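Long-range contact in voltage-sensor containing phosphatase (Ciona intestinalis, PDB 3V0H), which probably dephosphorylates membrane phosphoinositides through a PTEN-like phosphatase domain under the control of a voltage sensor: residues Tyr70-Glu75 against Ile122-Lys127. The protein carries 1 engineered substitution. Numbering follows the deposited sequence.
Sequences YNLCSE and IAIHSK. Engineered in segment 122-127: Ser-126 (natural residue Cys). With I3P (D-myo-inositol-1,4,5-triphosphate), chain C; I3P (D-myo-inositol-1,4,5-triphosphate), chain D.
Asn-71 and His-125 pair on neighbouring parallel strands of the phosphatase-domain sheet, where Tyr-70 O accepts from His-125 N (2.9 Å) and Leu-72 N donates to His-125 O (3.0 Å). From CB the imidazole, set between its own N and carbonyl carbon (chi1 84°), swings over Asn-71. CB and CG pass near Tyr-70 O, and CD2 comes within 3.3 Å of that oxygen. NE2 lies 3.4 Å from Asn-71 CB and is hydrogen-bonded to Tyr-78 OH, while CE1 reaches Asn-71 OD1 at 3.3 Å. Asn-71 CA makes a CH-pi contact over one ring face, with the amide tilted 15° from the ring; OD1 also accepts from Cys-73 N, closing an Asx turn. ND1 donates almost straight to Ser-126 O, in the ring plane, on a lone pair. On the other sheet face, Leu-72 CD2 packs on Ile-124 CG2 (3.6 Å). Beyond the strand begins the P-loop of the cysteine phosphatases, with engineered Ser-126 at the natural cysteine position; Lys-127 N donates to phosphate oxygen O13 of one inositol trisphosphate (2.9 Å), and NZ grips two phosphates of the other. Bonds at both nitrogens should hold the His-125 ring's rotation, linking the phosphate-binding loop's start to Tyr-78.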
ATOM      1  N   TYR A  70     -16.266   1.659   5.167  1.00 12.21           N
ATOM      2  CA  TYR A  70     -14.918   1.297   5.608  1.00 12.08           C
ATOM      3  C   TYR A  70     -14.018   2.516   5.583  1.00 12.06           C
ATOM      4  O   TYR A  70     -13.798   3.097   4.524  1.00 12.09           O
ATOM      5  CB  TYR A  70     -14.340   0.172   4.732  1.00 12.01           C
ATOM      6  CG  TYR A  70     -15.132  -1.096   4.905  1.00 12.12           C
ATOM      7  CD1 TYR A  70     -16.274  -1.329   4.148  1.00 12.27           C
ATOM      8  CD2 TYR A  70     -14.775  -2.031   5.880  1.00 12.15           C
ATOM      9  CE1 TYR A  70     -17.037  -2.478   4.337  1.00 13.10           C
ATOM     10  CE2 TYR A  70     -15.526  -3.186   6.071  1.00 12.35           C
ATOM     11  CZ  TYR A  70     -16.655  -3.399   5.294  1.00 12.50           C
ATOM     12  OH  TYR A  70     -17.405  -4.538   5.463  1.00 12.91           O
ATOM     13  N   ASN A  71     -13.549   2.915   6.762  1.00 12.08           N
ATOM     14  CA  ASN A  71     -12.576   3.997   6.905  1.00 12.14           C
ATOM     15  C   ASN A  71     -11.160   3.441   6.992  1.00 12.02           C
ATOM     16  O   ASN A  71     -10.794   2.775   7.966  1.00 12.01           O
ATOM     17  CB  ASN A  71     -12.901   4.864   8.128  1.00 12.33           C
ATOM     18  CG  ASN A  71     -11.868   5.959   8.365  1.00 13.03           C
ATOM     19  OD1 ASN A  71     -11.035   6.247   7.503  1.00 12.46           O
ATOM     20  ND2 ASN A  71     -11.908   6.556   9.558  1.00 12.97           N
ATOM     21  N   LEU A  72     -10.360   3.742   5.974  1.00 11.99           N
ATOM     22  CA  LEU A  72      -9.012   3.186   5.866  1.00 12.20           C
ATOM     23  C   LEU A  72      -7.900   4.095   6.396  1.00 12.91           C
ATOM     24  O   LEU A  72      -6.716   3.732   6.356  1.00 13.49           O
ATOM     25  CB  LEU A  72      -8.731   2.781   4.413  1.00 12.24           C
ATOM     26  CG  LEU A  72      -9.268   1.427   3.927  1.00 11.90           C
ATOM     27  CD1 LEU A  72     -10.731   1.194   4.295  1.00 11.77           C
ATOM     28  CD2 LEU A  72      -9.089   1.322   2.415  1.00 11.76           C
ATOM     29  N   CYS A  73      -8.263   5.271   6.895  1.00 13.51           N
ATOM     30  CA  CYS A  73      -7.260   6.215   7.377  1.00 14.28           C
ATOM     31  C   CYS A  73      -6.851   5.905   8.796  1.00 13.88           C
ATOM     32  O   CYS A  73      -7.681   5.950   9.702  1.00 14.09           O
ATOM     33  CB  CYS A  73      -7.802   7.641   7.324  1.00 14.84           C
ATOM     34  SG  CYS A  73      -8.312   8.145   5.704  1.00 18.17           S
ATOM     35  N   SER A  74      -5.573   5.600   9.001  1.00 13.79           N
ATOM     36  CA  SER A  74      -5.049   5.481  10.364  1.00 14.24           C
ATOM     37  C   SER A  74      -5.041   6.846  11.048  1.00 14.92           C
ATOM     38  O   SER A  74      -5.179   6.931  12.269  1.00 14.65           O
ATOM     39  CB  SER A  74      -3.638   4.893  10.372  1.00 14.16           C
ATOM     40  OG  SER A  74      -2.710   5.799   9.789  1.00 13.57           O
ATOM     41  N   GLU A  75      -4.924   7.900  10.237  1.00 14.93           N
ATOM     42  CA  GLU A  75      -4.694   9.265  10.707  1.00 15.94           C
ATOM     43  C   GLU A  75      -5.909   9.978  11.310  1.00 16.59           C
ATOM     44  O   GLU A  75      -5.750  10.843  12.166  1.00 17.02           O
ATOM     45  CB  GLU A  75      -4.125  10.115   9.562  1.00 16.14           C
ATOM     46  CG  GLU A  75      -2.790   9.614   9.025  1.00 16.51           C
ATOM     47  CD  GLU A  75      -2.914   8.593   7.891  1.00 18.27           C
ATOM     48  OE1 GLU A  75      -1.846   8.135   7.415  1.00 16.96           O
ATOM     49  OE2 GLU A  75      -4.056   8.262   7.467  1.00 16.41           O
ATOM     50  N   ILE A 122     -21.053  -1.995   0.026  1.00 16.15           N
ATOM     51  CA  ILE A 122     -19.915  -1.545   0.820  1.00 15.53           C
ATOM     52  C   ILE A 122     -19.339  -0.286   0.195  1.00 14.99           C
ATOM     53  O   ILE A 122     -19.235  -0.174  -1.032  1.00 14.90           O
ATOM     54  CB  ILE A 122     -18.841  -2.652   1.020  1.00 15.03           C
ATOM     55  CG1 ILE A 122     -18.320  -3.189  -0.319  1.00 16.25           C
ATOM     56  CG2 ILE A 122     -19.407  -3.792   1.879  1.00 16.37           C
ATOM     57  CD1 ILE A 122     -17.115  -4.096  -0.186  1.00 17.86           C
ATOM     58  N   ALA A 123     -19.005   0.683   1.047  1.00 14.59           N
ATOM     59  CA  ALA A 123     -18.363   1.903   0.589  1.00 13.86           C
ATOM     60  C   ALA A 123     -17.010   2.041   1.271  1.00 13.75           C
ATOM     61  O   ALA A 123     -16.926   2.219   2.493  1.00 13.17           O
ATOM     62  CB  ALA A 123     -19.232   3.103   0.864  1.00 14.63           C
ATOM     63  N   ILE A 124     -15.959   1.947   0.470  1.00 13.20           N
ATOM     64  CA  ILE A 124     -14.592   1.952   0.976  1.00 13.16           C
ATOM     65  C   ILE A 124     -14.011   3.335   0.752  1.00 13.02           C
ATOM     66  O   ILE A 124     -14.044   3.853  -0.364  1.00 13.74           O
ATOM     67  CB  ILE A 124     -13.749   0.859   0.281  1.00 13.19           C
ATOM     68  CG1 ILE A 124     -14.325  -0.528   0.633  1.00 14.07           C
ATOM     69  CG2 ILE A 124     -12.267   0.961   0.672  1.00 12.84           C
ATOM     70  CD1 ILE A 124     -13.854  -1.655  -0.273  1.00 15.97           C
ATOM     71  N   HIS A 125     -13.515   3.953   1.820  1.00 12.62           N
ATOM     72  CA  HIS A 125     -12.927   5.275   1.673  1.00 12.83           C
ATOM     73  C   HIS A 125     -11.610   5.435   2.406  1.00 12.89           C
ATOM     74  O   HIS A 125     -11.275   4.678   3.302  1.00 12.66           O
ATOM     75  CB  HIS A 125     -13.920   6.374   2.093  1.00 13.04           C
ATOM     76  CG  HIS A 125     -13.946   6.648   3.565  1.00 12.62           C
ATOM     77  ND1 HIS A 125     -12.998   7.426   4.197  1.00 12.74           N
ATOM     78  CD2 HIS A 125     -14.823   6.272   4.522  1.00 12.56           C
ATOM     79  CE1 HIS A 125     -13.280   7.495   5.488  1.00 12.71           C
ATOM     80  NE2 HIS A 125     -14.387   6.814   5.708  1.00 12.62           N
ATOM     81  N   SER A 126     -10.865   6.457   2.013  1.00 13.63           N
ATOM     82  CA  SER A 126      -9.634   6.782   2.681  1.00 14.13           C
ATOM     83  C   SER A 126      -9.560   8.301   2.684  1.00 14.80           C
ATOM     84  O   SER A 126     -10.565   8.958   2.940  1.00 15.48           O
ATOM     85  CB  SER A 126      -8.473   6.137   1.946  1.00 13.62           C
ATOM     86  OG  SER A 126      -8.661   6.295   0.546  1.00 15.68           O
ATOM     87  N   LYS A 127      -8.387   8.869   2.432  1.00 15.84           N
ATOM     88  CA  LYS A 127      -8.294  10.320   2.305  1.00 16.80           C
ATOM     89  C   LYS A 127      -8.729  10.720   0.905  1.00 17.09           C
ATOM     90  O   LYS A 127      -9.639  11.528   0.746  1.00 17.56           O
ATOM     91  CB  LYS A 127      -6.880  10.811   2.592  1.00 17.15           C
ATOM     92  CG  LYS A 127      -6.721  12.323   2.532  1.00 20.08           C
ATOM     93  CD  LYS A 127      -5.269  12.701   2.664  1.00 22.57           C
ATOM     94  CE  LYS A 127      -5.078  14.191   2.446  1.00 27.41           C
ATOM     95  NZ  LYS A 127      -3.684  14.601   2.785  1.00 29.33           N
TER
HETATM   96  C1  I3P C   1      -3.887   8.846  -1.364  1.00 17.52           C
HETATM   97  C2  I3P C   1      -4.071  10.291  -0.889  1.00 19.25           C
HETATM   98  C3  I3P C   1      -2.742  11.046  -0.961  1.00 20.29           C
HETATM   99  C4  I3P C   1      -2.153  10.987  -2.374  1.00 20.57           C
HETATM  100  C5  I3P C   1      -1.934   9.537  -2.801  1.00 20.32           C
HETATM  101  C6  I3P C   1      -3.253   8.762  -2.751  1.00 19.45           C
HETATM  102  O1  I3P C   1      -5.139   8.184  -1.429  1.00 17.68           O
HETATM  103  O2  I3P C   1      -5.072  10.950  -1.672  1.00 20.57           O
HETATM  104  O3  I3P C   1      -2.908  12.410  -0.537  1.00 21.01           O
HETATM  105  O4  I3P C   1      -0.898  11.646  -2.393  1.00 21.56           O
HETATM  106  O5  I3P C   1      -1.341   9.488  -4.102  1.00 24.32           O
HETATM  107  O6  I3P C   1      -3.039   7.384  -3.040  1.00 17.51           O
HETATM  108  P1  I3P C   1      -5.617   7.220  -0.230  1.00 15.08           P
HETATM  109  O11 I3P C   1      -6.780   6.471  -0.845  1.00 16.46           O
HETATM  110  O12 I3P C   1      -4.443   6.332   0.087  1.00 15.31           O
HETATM  111  O13 I3P C   1      -6.009   8.192   0.849  1.00 14.88           O
HETATM  112  P4  I3P C   1      -0.759  13.152  -2.982  1.00 23.84           P
HETATM  113  O41 I3P C   1       0.656  13.453  -2.558  1.00 24.50           O
HETATM  114  O42 I3P C   1      -1.851  13.931  -2.287  1.00 23.87           O
HETATM  115  O43 I3P C   1      -0.992  13.000  -4.460  1.00 24.76           O
HETATM  116  P5  I3P C   1      -0.356   8.279  -4.501  1.00 25.42           P
HETATM  117  O51 I3P C   1       0.512   8.844  -5.590  1.00 28.33           O
HETATM  118  O52 I3P C   1       0.367   7.899  -3.237  1.00 28.76           O
HETATM  119  O53 I3P C   1      -1.280   7.170  -4.953  1.00 25.24           O
HETATM  120  C1  I3P D   2      -7.452  18.887   7.418  0.71101.45           C
HETATM  121  C2  I3P D   2      -6.564  18.359   8.542  0.71101.23           C
HETATM  122  C3  I3P D   2      -5.788  17.130   8.076  0.71100.58           C
HETATM  123  C4  I3P D   2      -4.963  17.375   6.808  0.71100.64           C
HETATM  124  C5  I3P D   2      -5.656  18.194   5.708  0.71101.06           C
HETATM  125  C6  I3P D   2      -6.644  19.270   6.177  0.71101.65           C
HETATM  126  O1  I3P D   2      -8.181  20.029   7.869  0.71102.35           O
HETATM  127  O2  I3P D   2      -5.666  19.382   8.999  0.71101.95           O
HETATM  128  O3  I3P D   2      -4.920  16.701   9.134  0.71100.55           O
HETATM  129  O4  I3P D   2      -4.623  16.105   6.250  0.71 99.80           O
HETATM  130  O5  I3P D   2      -4.645  18.854   4.943  0.71101.54           O
HETATM  131  O6  I3P D   2      -7.553  19.546   5.106  0.71101.71           O
HETATM  132  P1  I3P D   2      -9.432  19.920   8.885  0.71102.54           P
HETATM  133  O11 I3P D   2     -10.390  20.975   8.385  0.71103.08           O
HETATM  134  O12 I3P D   2      -9.948  18.506   8.743  0.71101.63           O
HETATM  135  O13 I3P D   2      -8.822  20.227  10.233  0.71102.94           O
HETATM  136  P4  I3P D   2      -3.169  15.439   6.444  0.71 99.47           P
HETATM  137  O41 I3P D   2      -2.195  16.510   6.009  0.71100.12           O
HETATM  138  O42 I3P D   2      -3.214  14.235   5.535  0.71 98.76           O
HETATM  139  O43 I3P D   2      -3.099  15.097   7.913  0.71 99.45           O
HETATM  140  P5  I3P D   2      -4.376  18.519   3.389  0.71101.38           P
HETATM  141  O51 I3P D   2      -3.616  19.724   2.891  0.71102.18           O
HETATM  142  O52 I3P D   2      -5.750  18.358   2.782  0.71101.20           O
HETATM  143  O53 I3P D   2      -3.561  17.249   3.429  0.71100.67           O